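Local coordinates for protein BugD (PDB 2F5X) that binds aspartic acid as a periplasmic solute receptor, probably delivering it to a transport system of the tripartite tricarboxylate transporter type, at residues P18-V23 with T49-N54; E103-V108 with H239-P244; R118-P123 with L182-D187; K135-I140 with L162-L167. All blocks are in the same frame, centred on the assembly; numbering follows the deposited sequence.

In the fold
Contacts 1 and 2 lie on one half of the chain, in the same sheet, their centres about 14 Å apart, and each brings a side chain to within about 5 Å of the bound aspartic acid. Contact 2 is the buried one: antiparallel strands packed between helices. Contact 1, partly buried, is a regular parallel pair with a polar patch on one face. Contacts 3 and 4, their centres about 34 and 39 Å from that of contact 1, are peripheral, joining loops and helix ends. They differ in chemistry: contact 3 is a salt-bridge network, contact 4 carbon packing with one bridging water. The two touch where Asp187 and Phe121 of contact 3 pack on Ile140 of contact 4.

Contact 1 (P18-V23 with T49-N54); sequences PVNMVV and TVVVEN
Val19 to Val23 and Val50 to Asn54 run as parallel strands, axes 4.5 Å apart and inclined by 31°, with Val19 level with Val50 and Val23 with Asn54. Five backbone hydrogen bonds close the seam; Val19 N to Thr49 O measures 3.1 Å, while the others, such as Val23 N to Glu53 O, tighten to 2.8 Å. On the face carrying Asn20, Val22, Val51 and Glu53, the flat polar groups stack. Glu53 sets CG beside its backbone N (chi1 -61°) and stretches out, bringing its carboxylate over the Asn20 amide with the planes 19° apart; Glu53 OE2 lies 3.3 Å from Asn20 CG. The amide is met flat, not through an N-H. Val51 lies alongside, with its CB 3.6 Å from Asn20 ND2. The other face is largely apolar: Val50 CG1 packs on CB of Met21, a selenomethionine (3.6 Å), and Val52 CG1 meets Val23 CG2 at 3.8 Å. Its polar exception, Asn54, turns its amide to Arg36, Asp32 and the Phe25 carbonyl. The pair forms the two strands of a beta-alpha-beta crossover: helix 30-46 packs on Val23 and Val50, helix 61-68 on Val22 of the opposite face, and strand 76-81 takes the second edge of strand 19-23.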
loop_
_atom_site.group_PDB
_atom_site.type_symbol
_atom_site.label_atom_id
_atom_site.label_comp_id
_atom_site.label_asym_id
_atom_site.label_seq_id
_atom_site.Cartn_x
_atom_site.Cartn_y
_atom_site.Cartn_z
ATOM N N PRO A 18 4.001 -25.900 -1.601
ATOM C CA PRO A 18 3.638 -24.541 -1.172
ATOM C C PRO A 18 3.874 -23.456 -2.232
ATOM O O PRO A 18 4.799 -23.546 -3.046
ATOM C CB PRO A 18 4.525 -24.319 0.056
ATOM C CG PRO A 18 4.719 -25.707 0.596
ATOM C CD PRO A 18 4.909 -26.550 -0.633
ATOM N N VAL A 19 3.002 -22.454 -2.210
ATOM C CA VAL A 19 3.067 -21.310 -3.123
ATOM C C VAL A 19 3.694 -20.139 -2.385
ATOM O O VAL A 19 3.245 -19.777 -1.291
ATOM C CB VAL A 19 1.660 -20.922 -3.616
ATOM C CG1 VAL A 19 1.690 -19.630 -4.446
ATOM C CG2 VAL A 19 1.045 -22.058 -4.426
ATOM N N ASN A 20 4.727 -19.553 -2.984
ATOM C CA ASN A 20 5.378 -18.373 -2.405
ATOM C C ASN A 20 4.676 -17.105 -2.828
ATOM O O ASN A 20 4.483 -16.873 -4.027
ATOM C CB ASN A 20 6.846 -18.299 -2.817
ATOM C CG ASN A 20 7.658 -19.485 -2.312
ATOM O OD1 ASN A 20 8.439 -20.085 -3.060
ATOM N ND2 ASN A 20 7.482 -19.827 -1.042
HETATM N N MSE A 21 4.298 -16.299 -1.835
HETATM C CA MSE A 21 3.655 -15.014 -2.076
HETATM C C MSE A 21 4.642 -13.922 -1.692
HETATM O O MSE A 21 4.986 -13.763 -0.521
HETATM C CB MSE A 21 2.368 -14.897 -1.260
HETATM C CG MSE A 21 1.902 -13.462 -1.006
HETATM SE SE MSE A 21 0.128 -13.386 -0.225
HETATM C CE MSE A 21 -0.567 -13.939 -1.708
ATOM N N VAL A 22 5.114 -13.185 -2.688
ATOM C CA VAL A 22 6.079 -12.114 -2.456
ATOM C C VAL A 22 5.365 -10.819 -2.088
ATOM O O VAL A 22 4.470 -10.361 -2.807
ATOM C CB VAL A 22 6.978 -11.905 -3.707
ATOM C CG1 VAL A 22 7.898 -10.665 -3.566
ATOM C CG2 VAL A 22 7.778 -13.192 -4.005
ATOM N N VAL A 23 5.781 -10.244 -0.963
ATOM C CA VAL A 23 5.345 -8.927 -0.507
ATOM C C VAL A 23 6.573 -8.019 -0.633
ATOM O O VAL A 23 7.567 -8.254 0.051
ATOM C CB VAL A 23 4.899 -9.004 0.973
ATOM C CG1 VAL A 23 4.716 -7.609 1.578
ATOM C CG2 VAL A 23 3.616 -9.805 1.088
ATOM N N THR A 49 -0.305 -24.721 1.458
ATOM C CA THR A 49 0.050 -23.553 2.253
ATOM C C THR A 49 0.606 -22.448 1.348
ATOM O O THR A 49 1.214 -22.729 0.305
ATOM C CB THR A 49 1.083 -23.929 3.346
ATOM O OG1 THR A 49 2.136 -24.721 2.777
ATOM C CG2 THR A 49 0.469 -24.881 4.361
ATOM N N VAL A 50 0.372 -21.199 1.740
ATOM C CA VAL A 50 0.949 -20.040 1.059
ATOM C C VAL A 50 2.022 -19.492 1.993
ATOM O O VAL A 50 1.743 -19.227 3.167
ATOM C CB VAL A 50 -0.124 -18.956 0.767
ATOM C CG1 VAL A 50 0.505 -17.679 0.192
ATOM C CG2 VAL A 50 -1.184 -19.489 -0.175
ATOM N N VAL A 51 3.242 -19.347 1.475
ATOM C CA VAL A 51 4.387 -18.870 2.255
ATOM C C VAL A 51 4.699 -17.433 1.861
ATOM O O VAL A 51 5.047 -17.162 0.709
ATOM C CB VAL A 51 5.655 -19.735 2.012
ATOM C CG1 VAL A 51 6.842 -19.207 2.825
ATOM C CG2 VAL A 51 5.391 -21.203 2.344
ATOM N N VAL A 52 4.594 -16.519 2.818
ATOM C CA VAL A 52 4.873 -15.108 2.547
ATOM C C VAL A 52 6.385 -14.858 2.555
ATOM O O VAL A 52 7.098 -15.289 3.472
ATOM C CB VAL A 52 4.137 -14.173 3.543
ATOM C CG1 VAL A 52 4.581 -12.721 3.376
ATOM C CG2 VAL A 52 2.619 -14.292 3.369
ATOM N N GLU A 53 6.867 -14.181 1.514
ATOM C CA GLU A 53 8.268 -13.781 1.433
ATOM C C GLU A 53 8.340 -12.270 1.334
ATOM O O GLU A 53 7.649 -11.664 0.516
ATOM C CB GLU A 53 8.952 -14.434 0.231
ATOM C CG GLU A 53 8.946 -15.957 0.295
ATOM C CD GLU A 53 9.652 -16.628 -0.872
ATOM O OE1 GLU A 53 9.819 -15.993 -1.938
ATOM O OE2 GLU A 53 10.026 -17.813 -0.720
ATOM N N ASN A 54 9.166 -11.664 2.176
ATOM C CA ASN A 54 9.282 -10.208 2.186
ATOM C C ASN A 54 10.512 -9.774 1.427
ATOM O O ASN A 54 11.615 -10.199 1.751
ATOM C CB ASN A 54 9.304 -9.692 3.625
ATOM C CG ASN A 54 8.032 -10.017 4.359
ATOM O OD1 ASN A 54 7.953 -11.019 5.072
ATOM N ND2 ASN A 54 7.013 -9.182 4.172
#

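Contact 2 (E103-V108 with H239-P244); sequences EPIGLV and HGMWAP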
loop_
_atom_site.group_PDB
_atom_site.type_symbol
_atom_site.label_atom_id
_atom_site.label_comp_id
_atom_site.label_asym_id
_atom_site.label_seq_id
_atom_site.Cartn_x
_atom_site.Cartn_y
_atom_site.Cartn_z
ATOM N N GLU A 103 0.387 -12.127 -15.440
ATOM C CA GLU A 103 -1.009 -12.516 -15.580
ATOM C C GLU A 103 -1.716 -12.049 -14.301
ATOM O O GLU A 103 -1.435 -12.560 -13.209
ATOM C CB GLU A 103 -1.155 -14.038 -15.733
ATOM C CG GLU A 103 -0.281 -14.686 -16.817
ATOM C CD GLU A 103 -0.518 -14.142 -18.220
ATOM O OE1 GLU A 103 -1.580 -13.527 -18.451
ATOM O OE2 GLU A 103 0.362 -14.334 -19.100
ATOM N N PRO A 104 -2.621 -11.076 -14.413
ATOM C CA PRO A 104 -3.345 -10.595 -13.226
ATOM C C PRO A 104 -4.280 -11.680 -12.687
ATOM O O PRO A 104 -4.868 -12.431 -13.484
ATOM C CB PRO A 104 -4.139 -9.382 -13.743
ATOM C CG PRO A 104 -4.220 -9.561 -15.225
ATOM C CD PRO A 104 -3.021 -10.373 -15.649
ATOM N N ILE A 105 -4.361 -11.790 -11.360
ATOM C CA ILE A 105 -5.284 -12.728 -10.718
ATOM C C ILE A 105 -6.543 -12.001 -10.249
ATOM O O ILE A 105 -7.655 -12.406 -10.577
ATOM C CB ILE A 105 -4.604 -13.491 -9.540
ATOM C CG1 ILE A 105 -3.306 -14.183 -9.981
ATOM C CG2 ILE A 105 -5.580 -14.504 -8.900
ATOM C CD1 ILE A 105 -3.425 -15.070 -11.242
ATOM N N GLY A 106 -6.374 -10.942 -9.462
ATOM C CA GLY A 106 -7.518 -10.158 -9.035
ATOM C C GLY A 106 -7.187 -9.092 -8.017
ATOM O O GLY A 106 -6.072 -9.048 -7.475
ATOM N N LEU A 107 -8.162 -8.224 -7.767
ATOM C CA LEU A 107 -8.067 -7.252 -6.683
ATOM C C LEU A 107 -8.294 -7.945 -5.335
ATOM O O LEU A 107 -8.824 -9.058 -5.276
ATOM C CB LEU A 107 -9.044 -6.091 -6.898
ATOM C CG LEU A 107 -8.570 -5.136 -8.015
ATOM C CD1 LEU A 107 -9.723 -4.336 -8.612
ATOM C CD2 LEU A 107 -7.462 -4.191 -7.495
ATOM N N VAL A 108 -7.866 -7.281 -4.262
ATOM C CA VAL A 108 -7.796 -7.900 -2.938
ATOM C C VAL A 108 -8.489 -7.012 -1.895
ATOM O O VAL A 108 -9.576 -7.347 -1.402
ATOM C CB VAL A 108 -6.311 -8.183 -2.555
ATOM C CG1 VAL A 108 -6.192 -8.796 -1.166
ATOM C CG2 VAL A 108 -5.646 -9.097 -3.605
ATOM N N HIS A 239 -4.959 -3.169 -3.456
ATOM C CA HIS A 239 -3.967 -4.236 -3.531
ATOM C C HIS A 239 -4.437 -5.241 -4.585
ATOM O O HIS A 239 -5.644 -5.505 -4.712
ATOM C CB HIS A 239 -3.860 -4.977 -2.192
ATOM C CG HIS A 239 -3.081 -4.247 -1.131
ATOM N ND1 HIS A 239 -3.412 -2.986 -0.679
ATOM C CD2 HIS A 239 -2.004 -4.633 -0.405
ATOM C CE1 HIS A 239 -2.561 -2.620 0.263
ATOM N NE2 HIS A 239 -1.697 -3.602 0.450
ATOM N N GLY A 240 -3.478 -5.802 -5.324
ATOM C CA GLY A 240 -3.757 -6.823 -6.323
ATOM C C GLY A 240 -2.873 -8.043 -6.139
ATOM O O GLY A 240 -1.879 -8.004 -5.410
HETATM N N MSE A 241 -3.242 -9.130 -6.807
HETATM C CA MSE A 241 -2.443 -10.339 -6.816
HETATM C C MSE A 241 -2.157 -10.686 -8.272
HETATM O O MSE A 241 -3.061 -10.648 -9.096
HETATM C CB MSE A 241 -3.191 -11.484 -6.123
HETATM C CG MSE A 241 -2.448 -12.804 -6.161
HETATM SE SE MSE A 241 -3.442 -14.156 -5.219
HETATM C CE MSE A 241 -3.222 -13.505 -3.517
ATOM N N TRP A 242 -0.895 -10.992 -8.573
ATOM C CA TRP A 242 -0.458 -11.301 -9.935
ATOM C C TRP A 242 0.412 -12.556 -9.963
ATOM O O TRP A 242 1.088 -12.878 -8.978
ATOM C CB TRP A 242 0.420 -10.168 -10.467
ATOM C CG TRP A 242 -0.210 -8.819 -10.751
ATOM C CD1 TRP A 242 -0.628 -8.349 -11.972
ATOM C CD2 TRP A 242 -0.367 -7.729 -9.835
ATOM N NE1 TRP A 242 -1.063 -7.051 -11.863
ATOM C CE2 TRP A 242 -0.911 -6.638 -10.565
ATOM C CE3 TRP A 242 -0.115 -7.559 -8.464
ATOM C CZ2 TRP A 242 -1.213 -5.406 -9.970
ATOM C CZ3 TRP A 242 -0.405 -6.324 -7.875
ATOM C CH2 TRP A 242 -0.961 -5.270 -8.627
ATOM N N ALA A 243 0.432 -13.230 -11.112
ATOM C CA ALA A 243 1.396 -14.294 -11.404
ATOM C C ALA A 243 2.291 -13.819 -12.556
ATOM O O ALA A 243 1.907 -12.899 -13.278
ATOM C CB ALA A 243 0.659 -15.590 -11.793
ATOM N N PRO A 244 3.464 -14.420 -12.773
ATOM C CA PRO A 244 4.310 -13.997 -13.901
ATOM C C PRO A 244 3.642 -14.253 -15.247
ATOM O O PRO A 244 2.856 -15.200 -15.363
ATOM C CB PRO A 244 5.553 -14.889 -13.772
ATOM C CG PRO A 244 5.548 -15.332 -12.333
ATOM C CD PRO A 244 4.094 -15.497 -11.984
#
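Two residues of one strand, Ile105 and Gly106, stand opposite the single Met241: a classic beta bulge in this antiparallel pair. Met241 O takes two donors there, Ile105 N at 2.8 Å and, weakly, Gly106 N at 3.3 Å. The extra residue is Ile105, whose backbone (phi -100°, psi -54°) leaves the extended range and swings its side chain toward the partner strand: Ile105 CB sits 3.3 Å from Met241 O, and CD1 reaches Ala243 CB at 4.2 Å. Regular pairing brackets the bulge, with Met241 N bound to Gly106 O on one side and, on the other, Glu103 and Ala243 exchanging both backbone bonds; Ala243 N to Glu103 O is 2.9 Å. Strand 102-117 continues past this contact to pair with strands 188-192 and 206-210, consistent with a strand that links the two lobes of a periplasmic binding protein, while strand 236-244 pairs on its other edge with 76-81. Trp242 lays its indole back along its own strand, CH2 3.9 Å from Gly240 CA, and offers CD1 to Pro104 CA at 3.7 Å; Phe84 stacks on the ring, and Leu289 and Val293 of helix 286-306 pack against it. At the far end Leu107 CD2 approaches His239 O at 3.6 Å. The imidazole of His239 turns from strand 103-108, bonding through NE2 to Thr31 of the ligand pocket and through ND1 to Ile237 O, with His81 edge-to-face.

Contact 3 (R118-P123 with L182-D187); sequences RGDFPP and LGKQVD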
loop_
_atom_site.group_PDB
_atom_site.type_symbol
_atom_site.label_atom_id
_atom_site.label_comp_id
_atom_site.label_asym_id
_atom_site.label_seq_id
_atom_site.Cartn_x
_atom_site.Cartn_y
_atom_site.Cartn_z
ATOM N N ARG A 118 5.069 11.544 15.300
ATOM C CA ARG A 118 5.594 11.043 16.565
ATOM C C ARG A 118 4.721 11.546 17.719
ATOM O O ARG A 118 4.097 12.610 17.620
ATOM C CB ARG A 118 7.066 11.450 16.753
ATOM C CG ARG A 118 7.380 12.932 16.555
ATOM C CD ARG A 118 8.856 13.246 16.827
ATOM N NE ARG A 118 9.259 14.593 16.443
ATOM C CZ ARG A 118 9.194 15.658 17.236
ATOM N NH1 ARG A 118 8.702 15.549 18.470
ATOM N NH2 ARG A 118 9.619 16.841 16.789
ATOM N N GLY A 119 4.652 10.749 18.785
ATOM C CA GLY A 119 3.714 10.971 19.874
ATOM C C GLY A 119 3.812 12.316 20.573
ATOM O O GLY A 119 2.855 12.739 21.217
ATOM N N ASP A 120 4.959 12.976 20.457
ATOM C CA ASP A 120 5.170 14.279 21.082
ATOM C C ASP A 120 5.295 15.432 20.086
ATOM O O ASP A 120 5.763 16.521 20.445
ATOM C CB ASP A 120 6.402 14.242 21.987
ATOM C CG ASP A 120 7.680 13.974 21.224
ATOM O OD1 ASP A 120 7.620 13.487 20.063
ATOM O OD2 ASP A 120 8.804 14.218 21.713
ATOM N N PHE A 121 4.881 15.202 18.841
ATOM C CA PHE A 121 4.878 16.269 17.835
ATOM C C PHE A 121 3.943 17.391 18.299
ATOM O O PHE A 121 2.812 17.114 18.691
ATOM C CB PHE A 121 4.410 15.703 16.495
ATOM C CG PHE A 121 4.955 16.427 15.291
ATOM C CD1 PHE A 121 6.324 16.677 15.162
ATOM C CD2 PHE A 121 4.097 16.842 14.277
ATOM C CE1 PHE A 121 6.829 17.337 14.041
ATOM C CE2 PHE A 121 4.589 17.502 13.142
ATOM C CZ PHE A 121 5.964 17.750 13.026
ATOM N N PRO A 122 4.405 18.643 18.315
ATOM C CA PRO A 122 3.592 19.729 18.898
ATOM C C PRO A 122 2.131 19.906 18.416
ATOM O O PRO A 122 1.285 20.010 19.315
ATOM C CB PRO A 122 4.438 20.987 18.660
ATOM C CG PRO A 122 5.842 20.463 18.652
ATOM C CD PRO A 122 5.734 19.126 17.883
ATOM N N PRO A 123 1.816 19.943 17.117
ATOM C CA PRO A 123 0.421 20.175 16.707
ATOM C C PRO A 123 -0.559 19.087 17.149
ATOM O O PRO A 123 -0.218 17.904 17.176
ATOM C CB PRO A 123 0.493 20.262 15.178
ATOM C CG PRO A 123 1.785 19.656 14.784
ATOM C CD PRO A 123 2.714 19.794 15.955
ATOM N N LEU A 182 7.951 5.812 16.225
ATOM C CA LEU A 182 7.725 5.521 17.641
ATOM C C LEU A 182 8.945 5.877 18.483
ATOM O O LEU A 182 8.804 6.300 19.634
ATOM C CB LEU A 182 7.349 4.050 17.850
ATOM C CG LEU A 182 5.996 3.607 17.294
ATOM C CD1 LEU A 182 5.877 2.085 17.366
ATOM C CD2 LEU A 182 4.839 4.264 18.024
ATOM N N GLY A 183 10.129 5.738 17.894
ATOM C CA GLY A 183 11.382 6.048 18.568
ATOM C C GLY A 183 11.747 7.519 18.515
ATOM O O GLY A 183 12.803 7.913 19.023
ATOM N N LYS A 184 10.866 8.319 17.908
ATOM C CA LYS A 184 11.056 9.768 17.743
ATOM C C LYS A 184 12.283 10.125 16.892
ATOM O O LYS A 184 12.848 11.211 17.037
ATOM C CB LYS A 184 11.056 10.488 19.118
ATOM C CG LYS A 184 9.757 10.243 19.881
ATOM C CD LYS A 184 9.779 10.692 21.325
ATOM C CE LYS A 184 8.405 10.445 21.940
ATOM N NZ LYS A 184 8.277 11.033 23.305
ATOM N N GLN A 185 12.665 9.218 15.992
ATOM C CA GLN A 185 13.803 9.416 15.088
ATOM C C GLN A 185 13.416 10.063 13.763
ATOM O O GLN A 185 14.288 10.539 13.021
ATOM C CB GLN A 185 14.522 8.083 14.814
ATOM C CG GLN A 185 15.150 7.456 16.048
ATOM C CD GLN A 185 16.562 7.948 16.286
ATOM O OE1 GLN A 185 16.771 9.122 16.583
ATOM N NE2 GLN A 185 17.536 7.053 16.151
ATOM N N VAL A 186 12.113 10.063 13.467
ATOM C CA VAL A 186 11.556 10.720 12.288
ATOM C C VAL A 186 10.219 11.327 12.743
ATOM O O VAL A 186 9.641 10.862 13.735
ATOM C CB VAL A 186 11.425 9.718 11.089
ATOM C CG1 VAL A 186 10.344 8.653 11.365
ATOM C CG2 VAL A 186 11.147 10.452 9.780
ATOM N N ASP A 187 9.735 12.367 12.060
ATOM C CA ASP A 187 8.654 13.182 12.629
ATOM C C ASP A 187 7.255 12.868 12.138
ATOM O O ASP A 187 6.327 12.793 12.934
ATOM C CB ASP A 187 8.910 14.673 12.407
ATOM C CG ASP A 187 10.215 15.138 12.998
ATOM O OD1 ASP A 187 10.648 14.618 14.045
ATOM O OD2 ASP A 187 10.883 16.039 12.475
HETATM O O HOH W 1 10.551 18.127 14.380
HETATM O O HOH W 2 6.434 8.551 18.880
#
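Arg118 folds CG between its backbone N and carbonyl carbon (chi1 51°), then runs straight out to NE, so that the guanidinium lies beside Asp187; Asp120 makes the same first turn (chi1 63°) and comes back to the other end of the group. Together with Lys184 they form a salt-bridge network between two loops: a type I beta turn from Arg118 to Phe121, and the chain that leaves helix 174-182 through a Schellman motif at Lys184. Arg118 NE gives a 2.8 Å bond to Asp187 OD1. The acceptor lies near the guanidinium plane, but the approach to OD1 is from above the Asp187 carboxylate, the two planes standing 67° apart. NH1 is taken by Asp120 OD1, also 2.8 Å, and NH2 by a water at 2.9 Å that passes on, weakly, to Asp187 OD2; that oxygen also bonds to Ser141 N. All three guanidinium nitrogens are therefore engaged, which fixes the group's rotation. Phe121 slides CD1 over one face of it, off centre, while CE1 touches Asp187 CB at 3.8 Å. Lys184 comes from the opposite direction, its extended chain passing Asp120, with NZ 3.6 Å from OD2, a long salt bridge. Along the backbone, Arg118 N bonds to Asp187 O at 3.0 Å. Val186 O, one residue back, is buried by the contact, has no hydrogen-bond partner in the model and points roughly toward Arg118 CB, 4.0 Å away.

Contact 4 (K135-I140 with L162-L167); sequences KNADKI and LGVNLL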
loop_
_atom_site.group_PDB
_atom_site.type_symbol
_atom_site.label_atom_id
_atom_site.label_comp_id
_atom_site.label_asym_id
_atom_site.label_seq_id
_atom_site.Cartn_x
_atom_site.Cartn_y
_atom_site.Cartn_z
ATOM N N LYS A 135 5.726 26.574 9.003
ATOM C CA LYS A 135 6.588 27.460 9.783
ATOM C C LYS A 135 7.944 26.832 10.113
ATOM O O LYS A 135 8.976 27.525 10.145
ATOM C CB LYS A 135 5.870 27.879 11.074
ATOM C CG LYS A 135 6.609 28.940 11.891
ATOM C CD LYS A 135 6.126 28.954 13.338
ATOM C CE LYS A 135 7.005 29.841 14.216
ATOM N NZ LYS A 135 8.277 29.152 14.619
ATOM N N ASN A 136 7.941 25.519 10.341
ATOM C CA ASN A 136 9.107 24.824 10.878
ATOM C C ASN A 136 9.656 23.761 9.932
ATOM O O ASN A 136 10.369 22.853 10.363
ATOM C CB ASN A 136 8.760 24.196 12.242
ATOM C CG ASN A 136 8.432 25.238 13.294
ATOM O OD1 ASN A 136 9.304 25.989 13.741
ATOM N ND2 ASN A 136 7.172 25.301 13.686
ATOM N N ALA A 137 9.346 23.902 8.640
ATOM C CA ALA A 137 9.654 22.863 7.654
ATOM C C ALA A 137 11.065 22.280 7.794
ATOM O O ALA A 137 11.225 21.059 7.825
ATOM C CB ALA A 137 9.395 23.360 6.233
ATOM N N ASP A 138 12.072 23.147 7.904
ATOM C CA ASP A 138 13.473 22.710 7.931
ATOM C C ASP A 138 13.845 21.849 9.140
ATOM O O ASP A 138 14.900 21.198 9.151
ATOM C CB ASP A 138 14.401 23.924 7.838
ATOM C CG ASP A 138 14.349 24.591 6.483
ATOM O OD1 ASP A 138 13.786 23.999 5.523
ATOM O OD2 ASP A 138 14.856 25.710 6.291
ATOM N N LYS A 139 12.997 21.857 10.160
ATOM C CA LYS A 139 13.244 21.064 11.360
ATOM C C LYS A 139 12.521 19.720 11.308
ATOM O O LYS A 139 12.608 18.926 12.266
ATOM C CB LYS A 139 12.804 21.834 12.609
ATOM C CG LYS A 139 13.531 23.152 12.830
ATOM C CD LYS A 139 12.621 24.177 13.516
ATOM C CE LYS A 139 13.143 24.558 14.895
ATOM N NZ LYS A 139 12.741 23.565 15.942
ATOM N N ILE A 140 11.795 19.467 10.212
ATOM C CA ILE A 140 10.871 18.329 10.150
ATOM C C ILE A 140 11.263 17.264 9.130
ATOM O O ILE A 140 11.573 17.579 7.976
ATOM C CB ILE A 140 9.416 18.810 9.883
ATOM C CG1 ILE A 140 8.953 19.738 11.020
ATOM C CG2 ILE A 140 8.477 17.612 9.762
ATOM C CD1 ILE A 140 7.667 20.518 10.719
ATOM N N LEU A 162 0.825 21.310 1.050
ATOM C CA LEU A 162 1.332 22.275 2.032
ATOM C C LEU A 162 2.327 23.282 1.452
ATOM O O LEU A 162 2.674 24.273 2.105
ATOM C CB LEU A 162 1.971 21.544 3.216
ATOM C CG LEU A 162 1.076 20.612 4.040
ATOM C CD1 LEU A 162 1.914 19.900 5.076
ATOM C CD2 LEU A 162 -0.073 21.367 4.693
ATOM N N GLY A 163 2.786 23.032 0.230
ATOM C CA GLY A 163 3.727 23.920 -0.431
ATOM C C GLY A 163 5.096 23.919 0.213
ATOM O O GLY A 163 5.758 24.962 0.261
ATOM N N VAL A 164 5.516 22.755 0.709
ATOM C CA VAL A 164 6.813 22.609 1.366
ATOM C C VAL A 164 7.697 21.555 0.705
ATOM O O VAL A 164 7.218 20.677 -0.016
ATOM C CB VAL A 164 6.677 22.263 2.882
ATOM C CG1 VAL A 164 5.924 23.370 3.639
ATOM C CG2 VAL A 164 6.001 20.889 3.085
ATOM N N ASN A 165 8.999 21.675 0.945
ATOM C CA ASN A 165 9.964 20.623 0.635
ATOM C C ASN A 165 10.572 20.169 1.959
ATOM O O ASN A 165 11.097 20.998 2.700
ATOM C CB ASN A 165 11.060 21.177 -0.292
ATOM C CG ASN A 165 12.060 20.104 -0.727
ATOM O OD1 ASN A 165 11.674 19.024 -1.178
ATOM N ND2 ASN A 165 13.350 20.404 -0.588
ATOM N N LEU A 166 10.479 18.869 2.256
ATOM C CA LEU A 166 10.937 18.308 3.535
ATOM C C LEU A 166 12.024 17.264 3.349
ATOM O O LEU A 166 11.977 16.483 2.403
ATOM C CB LEU A 166 9.769 17.620 4.271
ATOM C CG LEU A 166 8.569 18.481 4.684
ATOM C CD1 LEU A 166 7.522 17.628 5.417
ATOM C CD2 LEU A 166 9.012 19.644 5.554
ATOM N N LEU A 167 12.972 17.235 4.284
ATOM C CA LEU A 167 13.849 16.076 4.463
ATOM C C LEU A 167 12.984 14.826 4.441
ATOM O O LEU A 167 12.013 14.723 5.203
ATOM C CB LEU A 167 14.571 16.163 5.809
ATOM C CG LEU A 167 15.318 14.919 6.308
ATOM C CD1 LEU A 167 16.397 14.488 5.316
ATOM C CD2 LEU A 167 15.927 15.219 7.680
HETATM O O HOH W 3 12.847 19.242 6.324
#
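Ala137 and Leu166 make the central apolar touch. With CG turned opposite its carbonyl carbon (chi1 -62°), Leu166 carries CD2 to the 3-10 turn that follows helix 126-136, where it meets Ala137 CB at 3.8 Å and the Ala137 carbonyl oxygen at 3.5 Å. The same methyl approaches Ile140 CB more loosely, at 4.4 Å, so one branch of a single leucine fills the angle between the turn and the chain leaving it. Val164 adds CG1 against Ala137 CB (4.3 Å), at roughly a right angle to the leucine. Val133 of helix 126-136 and Val159 of helix 150-162 extend this packing, and Ile140 also packs on Tyr132.

The polar link is a single water. It donates to Ala137 O at 2.9 Å and to Ile140 O at 2.7 Å, and accepts from Leu167 N at 2.9 Å, so both its hydrogens are spent on one segment and it receives from the other. Ala137 O has this water in addition to Ile140 N, the bond that closes the turn.

Backbone bonds frame the meeting. Gly163, with positive phi, ends helix 150-162 in a Schellman motif, and Leu167 goes on to pair with Leu142 as the parallel strands 141-144 and 167-170 begin, the outer members of a beta-alpha-beta unit. The water stands where the two chains are still too far apart to bond directly, so Ile140 O and Leu167 N are joined through solvent, while the direct contact is made by the leucine methyl, against carbon and against the Ala137 carbonyl.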